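Local coordinates for decapping and exoribonuclease protein 1 (Kluyveromyces lactis, PDB 4GPS), which removes NAD caps from RNA and also has decapping and 5'-3' exoribonuclease activity, using a divalent metal cation, at residues Ile188-Cys191 against Pro192-Glu196; Gly303-Tyr306 against His307-Leu311; Phe377-Ile380 against Phe381-Lys385. All blocks are in the same frame, centred on the assembly; numbering follows the deposited sequence.

Interaction 1 of 3, residues Ile188-Cys191 against Pro192-Glu196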
loop_
_atom_site.group_PDB
_atom_site.type_symbol
_atom_site.label_atom_id
_atom_site.label_comp_id
_atom_site.label_asym_id
_atom_site.label_seq_id
_atom_site.Cartn_x
_atom_site.Cartn_y
_atom_site.Cartn_z
ATOM N N ILE A 188 -0.672 8.337 -3.953
ATOM C CA ILE A 188 -0.218 9.012 -5.139
ATOM C C ILE A 188 -0.566 8.229 -6.400
ATOM O O ILE A 188 -0.962 8.824 -7.382
ATOM C CB ILE A 188 1.295 9.232 -5.088
ATOM C CG1 ILE A 188 1.616 10.290 -4.039
ATOM C CG2 ILE A 188 1.819 9.594 -6.501
ATOM C CD1 ILE A 188 3.040 10.189 -3.482
ATOM N N ILE A 189 -0.434 6.904 -6.373
ATOM C CA ILE A 189 -0.745 6.119 -7.553
ATOM C C ILE A 189 -2.261 6.135 -7.800
ATOM O O ILE A 189 -2.710 6.055 -8.950
ATOM C CB ILE A 189 -0.252 4.654 -7.392
ATOM C CG1 ILE A 189 1.265 4.641 -7.275
ATOM C CG2 ILE A 189 -0.658 3.796 -8.590
ATOM C CD1 ILE A 189 1.799 3.349 -6.599
ATOM N N MET A 190 -3.040 6.257 -6.726
ATOM C CA MET A 190 -4.494 6.239 -6.819
ATOM C C MET A 190 -5.180 7.509 -7.337
ATOM O O MET A 190 -6.379 7.478 -7.628
ATOM C CB MET A 190 -5.096 5.873 -5.448
ATOM C CG MET A 190 -5.036 4.377 -5.131
ATOM S SD MET A 190 -5.977 3.284 -6.282
ATOM C CE MET A 190 -7.676 3.505 -5.560
ATOM N N CYS A 191 -4.449 8.618 -7.454
ATOM C CA CYS A 191 -5.059 9.879 -7.902
ATOM C C CYS A 191 -6.017 9.774 -9.085
ATOM O O CYS A 191 -7.156 10.202 -8.996
ATOM C CB CYS A 191 -3.979 10.941 -8.189
ATOM S SG CYS A 191 -3.181 11.515 -6.679
ATOM N N PRO A 192 -5.594 9.159 -10.191
ATOM C CA PRO A 192 -6.555 9.092 -11.305
ATOM C C PRO A 192 -7.751 8.187 -11.120
ATOM O O PRO A 192 -8.658 8.152 -11.962
ATOM C CB PRO A 192 -5.697 8.671 -12.502
ATOM C CG PRO A 192 -4.504 8.045 -11.914
ATOM C CD PRO A 192 -4.243 8.749 -10.611
ATOM N N PHE A 193 -7.791 7.459 -10.017
ATOM C CA PHE A 193 -8.919 6.579 -9.834
ATOM C C PHE A 193 -9.867 7.056 -8.733
ATOM O O PHE A 193 -10.839 6.371 -8.415
ATOM C CB PHE A 193 -8.414 5.146 -9.592
ATOM C CG PHE A 193 -7.340 4.723 -10.553
ATOM C CD1 PHE A 193 -5.989 4.932 -10.254
ATOM C CD2 PHE A 193 -7.665 4.208 -11.785
ATOM C CE1 PHE A 193 -4.982 4.644 -11.166
ATOM C CE2 PHE A 193 -6.660 3.911 -12.723
ATOM C CZ PHE A 193 -5.319 4.131 -12.409
ATOM N N LEU A 194 -9.600 8.246 -8.189
ATOM C CA LEU A 194 -10.419 8.812 -7.112
ATOM C C LEU A 194 -11.145 10.116 -7.466
ATOM O O LEU A 194 -10.781 10.835 -8.399
ATOM C CB LEU A 194 -9.562 9.084 -5.882
ATOM C CG LEU A 194 -8.879 7.889 -5.226
ATOM C CD1 LEU A 194 -7.914 8.401 -4.157
ATOM C CD2 LEU A 194 -9.931 6.936 -4.660
ATOM N N ASP A 195 -12.161 10.418 -6.669
ATOM C CA ASP A 195 -12.972 11.606 -6.822
ATOM C C ASP A 195 -12.617 12.639 -5.754
ATOM O O ASP A 195 -13.327 13.622 -5.583
ATOM C CB ASP A 195 -14.439 11.227 -6.682
ATOM C CG ASP A 195 -15.322 12.057 -7.567
ATOM O OD1 ASP A 195 -16.559 12.075 -7.326
ATOM O OD2 ASP A 195 -14.768 12.686 -8.508
ATOM N N GLU A 196 -11.540 12.397 -5.011
ATOM C CA GLU A 196 -11.075 13.322 -3.975
ATOM C C GLU A 196 -9.646 13.689 -4.369
ATOM O O GLU A 196 -8.992 12.944 -5.097
ATOM C CB GLU A 196 -11.024 12.668 -2.585
ATOM C CG GLU A 196 -12.176 11.754 -2.182
ATOM C CD GLU A 196 -13.455 12.493 -1.812
ATOM O OE1 GLU A 196 -14.345 11.825 -1.239
ATOM O OE2 GLU A 196 -13.583 13.716 -2.087
HETATM O O HOH W 1 -8.240 12.652 -8.034
#

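Interaction 2 of 3, residues Gly303-Tyr306 against His307-Leu311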
loop_
_atom_site.group_PDB
_atom_site.type_symbol
_atom_site.label_atom_id
_atom_site.label_comp_id
_atom_site.label_asym_id
_atom_site.label_seq_id
_atom_site.Cartn_x
_atom_site.Cartn_y
_atom_site.Cartn_z
ATOM N N GLY A 303 -18.193 -3.489 -11.108
ATOM C CA GLY A 303 -19.331 -2.671 -11.508
ATOM C C GLY A 303 -19.548 -1.609 -10.441
ATOM O O GLY A 303 -19.842 -0.466 -10.769
ATOM N N ASN A 304 -19.385 -1.967 -9.170
ATOM C CA ASN A 304 -19.503 -0.981 -8.099
ATOM C C ASN A 304 -18.182 -0.243 -7.979
ATOM O O ASN A 304 -17.144 -0.841 -7.765
ATOM C CB ASN A 304 -19.825 -1.652 -6.775
ATOM C CG ASN A 304 -19.894 -0.683 -5.667
ATOM O OD1 ASN A 304 -18.855 -0.213 -5.144
ATOM N ND2 ASN A 304 -21.127 -0.323 -5.293
ATOM N N THR A 305 -18.221 1.065 -8.142
ATOM C CA THR A 305 -17.031 1.894 -8.082
ATOM C C THR A 305 -16.202 1.734 -6.808
ATOM O O THR A 305 -14.963 1.691 -6.849
ATOM C CB THR A 305 -17.441 3.352 -8.235
ATOM O OG1 THR A 305 -17.874 3.560 -9.577
ATOM C CG2 THR A 305 -16.302 4.285 -7.932
ATOM N N TYR A 306 -16.881 1.658 -5.675
ATOM C CA TYR A 306 -16.195 1.527 -4.410
ATOM C C TYR A 306 -15.352 0.228 -4.334
ATOM O O TYR A 306 -14.220 0.209 -3.807
ATOM C CB TYR A 306 -17.240 1.611 -3.283
ATOM C CG TYR A 306 -16.743 1.287 -1.901
ATOM C CD1 TYR A 306 -16.551 -0.043 -1.499
ATOM C CD2 TYR A 306 -16.543 2.300 -0.960
ATOM C CE1 TYR A 306 -16.190 -0.361 -0.191
ATOM C CE2 TYR A 306 -16.178 1.999 0.364
ATOM C CZ TYR A 306 -16.014 0.665 0.744
ATOM O OH TYR A 306 -15.759 0.357 2.065
ATOM N N HIS A 307 -15.889 -0.853 -4.874
ATOM C CA HIS A 307 -15.195 -2.121 -4.833
ATOM C C HIS A 307 -14.053 -2.194 -5.846
ATOM O O HIS A 307 -13.011 -2.797 -5.579
ATOM C CB HIS A 307 -16.204 -3.250 -5.051
ATOM C CG HIS A 307 -16.859 -3.715 -3.790
ATOM N ND1 HIS A 307 -17.942 -4.566 -3.776
ATOM C CD2 HIS A 307 -16.532 -3.504 -2.492
ATOM C CE1 HIS A 307 -18.247 -4.868 -2.523
ATOM N NE2 HIS A 307 -17.404 -4.237 -1.724
ATOM N N ARG A 308 -14.229 -1.561 -7.000
ATOM C CA ARG A 308 -13.182 -1.564 -8.010
ATOM C C ARG A 308 -11.999 -0.780 -7.465
ATOM O O ARG A 308 -10.855 -1.158 -7.686
ATOM C CB ARG A 308 -13.691 -0.960 -9.321
ATOM C CG ARG A 308 -14.815 -1.796 -9.971
ATOM C CD ARG A 308 -14.322 -3.114 -10.568
ATOM N NE ARG A 308 -13.368 -2.891 -11.658
ATOM C CZ ARG A 308 -13.675 -2.435 -12.874
ATOM N NH1 ARG A 308 -14.926 -2.147 -13.204
ATOM N NH2 ARG A 308 -12.709 -2.236 -13.759
ATOM N N ARG A 309 -12.279 0.301 -6.737
ATOM C CA ARG A 309 -11.227 1.115 -6.120
ATOM C C ARG A 309 -10.478 0.295 -5.081
ATOM O O ARG A 309 -9.249 0.341 -5.009
ATOM C CB ARG A 309 -11.822 2.324 -5.403
ATOM C CG ARG A 309 -11.691 3.611 -6.122
ATOM C CD ARG A 309 -12.742 4.571 -5.638
ATOM N NE ARG A 309 -12.980 5.564 -6.665
ATOM C CZ ARG A 309 -14.084 6.283 -6.781
ATOM N NH1 ARG A 309 -15.091 6.130 -5.920
ATOM N NH2 ARG A 309 -14.166 7.164 -7.761
ATOM N N LYS A 310 -11.230 -0.442 -4.270
ATOM C CA LYS A 310 -10.628 -1.265 -3.230
ATOM C C LYS A 310 -9.745 -2.375 -3.834
ATOM O O LYS A 310 -8.620 -2.589 -3.380
ATOM C CB LYS A 310 -11.721 -1.857 -2.319
ATOM C CG LYS A 310 -11.191 -2.828 -1.318
ATOM C CD LYS A 310 -12.294 -3.481 -0.491
ATOM C CE LYS A 310 -12.938 -2.524 0.494
ATOM N NZ LYS A 310 -13.986 -3.257 1.272
ATOM N N LEU A 311 -10.252 -3.064 -4.855
ATOM C CA LEU A 311 -9.495 -4.122 -5.525
ATOM C C LEU A 311 -8.217 -3.540 -6.145
ATOM O O LEU A 311 -7.134 -4.104 -5.978
ATOM C CB LEU A 311 -10.350 -4.800 -6.599
ATOM C CG LEU A 311 -11.528 -5.605 -6.025
ATOM C CD1 LEU A 311 -12.529 -5.850 -7.117
ATOM C CD2 LEU A 311 -11.048 -6.933 -5.420
#

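Interaction 3 of 3, residues Phe377-Ile380 against Phe381-Lys385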
loop_
_atom_site.group_PDB
_atom_site.type_symbol
_atom_site.label_atom_id
_atom_site.label_comp_id
_atom_site.label_asym_id
_atom_site.label_seq_id
_atom_site.Cartn_x
_atom_site.Cartn_y
_atom_site.Cartn_z
ATOM N N PHE A 377 1.947 5.987 -12.381
ATOM C CA PHE A 377 2.998 5.821 -11.394
ATOM C C PHE A 377 4.350 6.310 -11.946
ATOM O O PHE A 377 5.029 7.120 -11.313
ATOM C CB PHE A 377 3.098 4.337 -11.013
ATOM C CG PHE A 377 4.223 4.017 -10.081
ATOM C CD1 PHE A 377 5.101 2.988 -10.372
ATOM C CD2 PHE A 377 4.334 4.663 -8.850
ATOM C CE1 PHE A 377 6.059 2.586 -9.437
ATOM C CE2 PHE A 377 5.283 4.277 -7.911
ATOM C CZ PHE A 377 6.142 3.232 -8.201
ATOM N N GLN A 378 4.724 5.779 -13.112
ATOM C CA GLN A 378 5.963 6.129 -13.809
ATOM C C GLN A 378 6.004 7.609 -14.105
ATOM O O GLN A 378 7.069 8.228 -13.992
ATOM C CB GLN A 378 6.063 5.386 -15.153
ATOM C CG GLN A 378 6.473 3.906 -15.043
ATOM C CD GLN A 378 7.869 3.736 -14.436
ATOM O OE1 GLN A 378 8.792 4.486 -14.773
ATOM N NE2 GLN A 378 8.029 2.745 -13.551
ATOM N N HIS A 379 4.846 8.166 -14.481
ATOM C CA HIS A 379 4.750 9.587 -14.825
ATOM C C HIS A 379 4.927 10.604 -13.699
ATOM O O HIS A 379 5.911 11.348 -13.734
ATOM C CB HIS A 379 3.429 9.905 -15.551
ATOM C CG HIS A 379 3.332 11.327 -16.025
ATOM N ND1 HIS A 379 3.959 11.779 -17.165
ATOM C CD2 HIS A 379 2.710 12.406 -15.491
ATOM C CE1 HIS A 379 3.727 13.073 -17.316
ATOM N NE2 HIS A 379 2.970 13.477 -16.316
ATOM N N ILE A 380 4.009 10.664 -12.720
ATOM C CA ILE A 380 4.132 11.684 -11.658
ATOM C C ILE A 380 5.361 11.538 -10.846
ATOM O O ILE A 380 5.841 12.538 -10.332
ATOM C CB ILE A 380 2.986 11.753 -10.575
ATOM C CG1 ILE A 380 2.165 10.497 -10.620
ATOM C CG2 ILE A 380 2.233 13.091 -10.640
ATOM C CD1 ILE A 380 2.795 9.465 -9.800
ATOM N N PHE A 381 5.878 10.324 -10.671
ATOM C CA PHE A 381 7.092 10.291 -9.883
ATOM C C PHE A 381 8.254 10.989 -10.579
ATOM O O PHE A 381 9.045 11.649 -9.925
ATOM C CB PHE A 381 7.428 8.876 -9.419
ATOM C CG PHE A 381 6.779 8.529 -8.118
ATOM C CD1 PHE A 381 7.347 8.933 -6.922
ATOM C CD2 PHE A 381 5.563 7.842 -8.087
ATOM C CE1 PHE A 381 6.717 8.649 -5.704
ATOM C CE2 PHE A 381 4.936 7.562 -6.899
ATOM C CZ PHE A 381 5.507 7.963 -5.695
ATOM N N GLN A 382 8.312 10.902 -11.903
ATOM C CA GLN A 382 9.368 11.561 -12.651
ATOM C C GLN A 382 9.071 13.057 -12.609
ATOM O O GLN A 382 9.958 13.882 -12.401
ATOM C CB GLN A 382 9.393 11.058 -14.101
ATOM C CG GLN A 382 10.547 11.599 -14.952
ATOM C CD GLN A 382 11.918 11.249 -14.378
ATOM O OE1 GLN A 382 12.070 10.239 -13.702
ATOM N NE2 GLN A 382 12.918 12.087 -14.654
ATOM N N VAL A 383 7.807 13.417 -12.779
ATOM C CA VAL A 383 7.445 14.823 -12.723
ATOM C C VAL A 383 7.783 15.392 -11.320
ATOM O O VAL A 383 8.438 16.443 -11.206
ATOM C CB VAL A 383 5.944 14.990 -13.088
ATOM C CG1 VAL A 383 5.471 16.400 -12.792
ATOM C CG2 VAL A 383 5.738 14.646 -14.573
ATOM N N LEU A 384 7.376 14.688 -10.261
ATOM C CA LEU A 384 7.653 15.122 -8.887
ATOM C C LEU A 384 9.156 15.248 -8.576
ATOM O O LEU A 384 9.585 16.202 -7.919
ATOM C CB LEU A 384 7.027 14.162 -7.872
ATOM C CG LEU A 384 5.512 14.201 -7.744
ATOM C CD1 LEU A 384 5.015 12.990 -6.999
ATOM C CD2 LEU A 384 5.096 15.482 -7.033
ATOM N N LYS A 385 9.951 14.294 -9.051
ATOM C CA LYS A 385 11.381 14.329 -8.787
ATOM C C LYS A 385 12.063 15.520 -9.443
ATOM O O LYS A 385 12.761 16.286 -8.781
ATOM C CB LYS A 385 12.035 13.041 -9.255
ATOM C CG LYS A 385 13.458 12.927 -8.777
ATOM C CD LYS A 385 14.441 13.381 -9.811
ATOM C CE LYS A 385 14.622 12.322 -10.869
ATOM N NZ LYS A 385 15.793 12.663 -11.719
#

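Interaction 1 of 3, residues Ile188-Cys191 against Pro192-Glu196
The 3-10 turn through which helix 182-190 gives way to a loop is tied by Phe-193 N, which donates to Met-190 O at 2.8 Å, and by Leu-194 N, which reaches Cys-191 O one residue further on at 3.2 Å. Both bonds span three residues, so the chain is wound more tightly than in an alpha-helix before it straightens toward strand 198-204. A water lies within hydrogen-bonding distance of both Cys-191 O and Glu-196 O and probably links them. The Met-190 chain bends at chi2 (-62°) and again at chi3, which folds SD back beside the Phe-193 ring; this is an oblique Met-aromatic contact, 5.3 Å from SD to the ring centroid. Nearer the backbone, Met-190 CB meets Leu-194 CD1 at 4.0 Å. The Phe-193 ring turns its edge to the helix, CE1 lying 3.5 Å from Ile-189 O, while Pro-192 CB stands over one of its faces near the rim. Pro-192 CD touches both Ile-189 O and Cys-191 CB, and the pyrrolidine ring also touches Trp-376, Tyr-366 and Leu-408. With an alanine here, phi would probably be set free to turn and a gap would open beside Trp-376. Pro-192 has no N-H to continue the alpha-helical ladder, and the successive i to i+3 bonds are those of a 3-10 turn, here closing the C-terminal end of a helix.

Interaction 2 of 3, residues Gly303-Tyr306 against His307-Leu311
Asn-304 turns its carboxamide back over the first turn of helix 305-319 and acts as N-cap: OD1 accepts from His-307 N at 3.0 Å, the N-H lying in the carbonyl plane on a lone pair. With chi1 at 178°, CG sits beside the Asn-304 carbonyl carbon, which carries OD1 to the N-H of His-307. The His-307 imidazole, 56° from that amide plane, is inclined by the same angle to the Tyr-306 ring; His-307 CD2 comes to the phenol's edge, 3.6 Å from Tyr-306 CD1. His-307 ND1 is hydrogen-bonded to Lys-301 N, and Phe-300 meets the imidazole edge-to-face, so the ring's rotation is fixed from outside the helix. Lys-310 bends at chi3 and brings NZ obliquely to 3.9 Å from Tyr-306 CE1. On another flank Thr-305 and Arg-309 run side by side, the methyl CG2 over one guanidinium face, though so close that the exact spacing is doubtful. Arg-309 NE is bonded to Phe-193 O, and Phe-365 adds a cation-pi contact. The Arg-308 chain, bent at chi2 and chi3, brings CG 3.3 Å from Asn-304 O, which accepts from Arg-308 N and, weakly, from His-307 N. Capping thus gives a first-turn N-H a side-chain acceptor where the helix has none to offer, while the Arg-309 charge is met by a backbone carbonyl and an aromatic ring.

Interaction 3 of 3, residues Phe377-Ile380 against Phe381-Lys385
Phe-377 and Phe-381, one turn apart on helix 370-393, form the apolar centre: their CE2 atoms are 3.5 Å apart and the ring planes are inclined at 75°, an oblique pairing. A chi1 of 175° swings the Phe-377 ring round so that its CD2-CE2 side meets Phe-381. Phe-381 also turns an edge to the backbone, CD2 lying 3.3 Å from Phe-377 O; the same oxygen takes only a weak bond from Phe-381 N, at 3.4 Å. Ile-380 adds its CD1, 3.6 Å from Phe-381 CD2. The chi1 of Ile-380, 16°, is nearly eclipsed, which may reflect strain or uncertain placement. One turn on, Leu-384 rests its CD1 at 4.3 Å from Ile-380 CB, and Leu-384 N donates to Ile-380 O. Ile-185, Ile-188 and Ile-189 of helix 182-190 pack against this apolar flank, and Phe-178 meets Phe-381 edge-to-face. Further round the helix, Val-383 lays CG2 over one face of the His-379 imidazole, a CH-pi contact with 3.8 Å from CG2 to the ring centroid. At the polar edge Gln-378 NE2 bonds to Leu-269 O, while Glu-272 OE1 accepts from Gln-382 NE2 and forms a salt bridge with Lys-385. This part of the helix therefore buries its phenylalanines against neighbouring elements, and Glu-272 probably offsets the charge of the buried Lys-385 while also holding Gln-382.

Interaction 1 lies between the other two and touches both. Toward interaction 2 its Phe-193 O probably accepts a hydrogen bond from Arg-309 NE at 2.9 Å, and Met-190 CE packs 3.6 Å from Arg-309 O. Toward interaction 3, Ile-188 CG2 lies 3.4 Å from Ile-380 CD1, and Ile-189 CG1 lies 3.5 Å from Phe-377 CD2. Interactions 2 and 3 do not touch: their nearest atoms are about 14 Å apart. Interaction 2 is nearest the probable substrate site, the Lys-310 side chain being about 6 Å from that of Lys-295; Met-190 of interaction 1 is about 9 Å from Gln-317, side chain to side chain, whereas interaction 3 lies away from the metal- and substrate-binding residues.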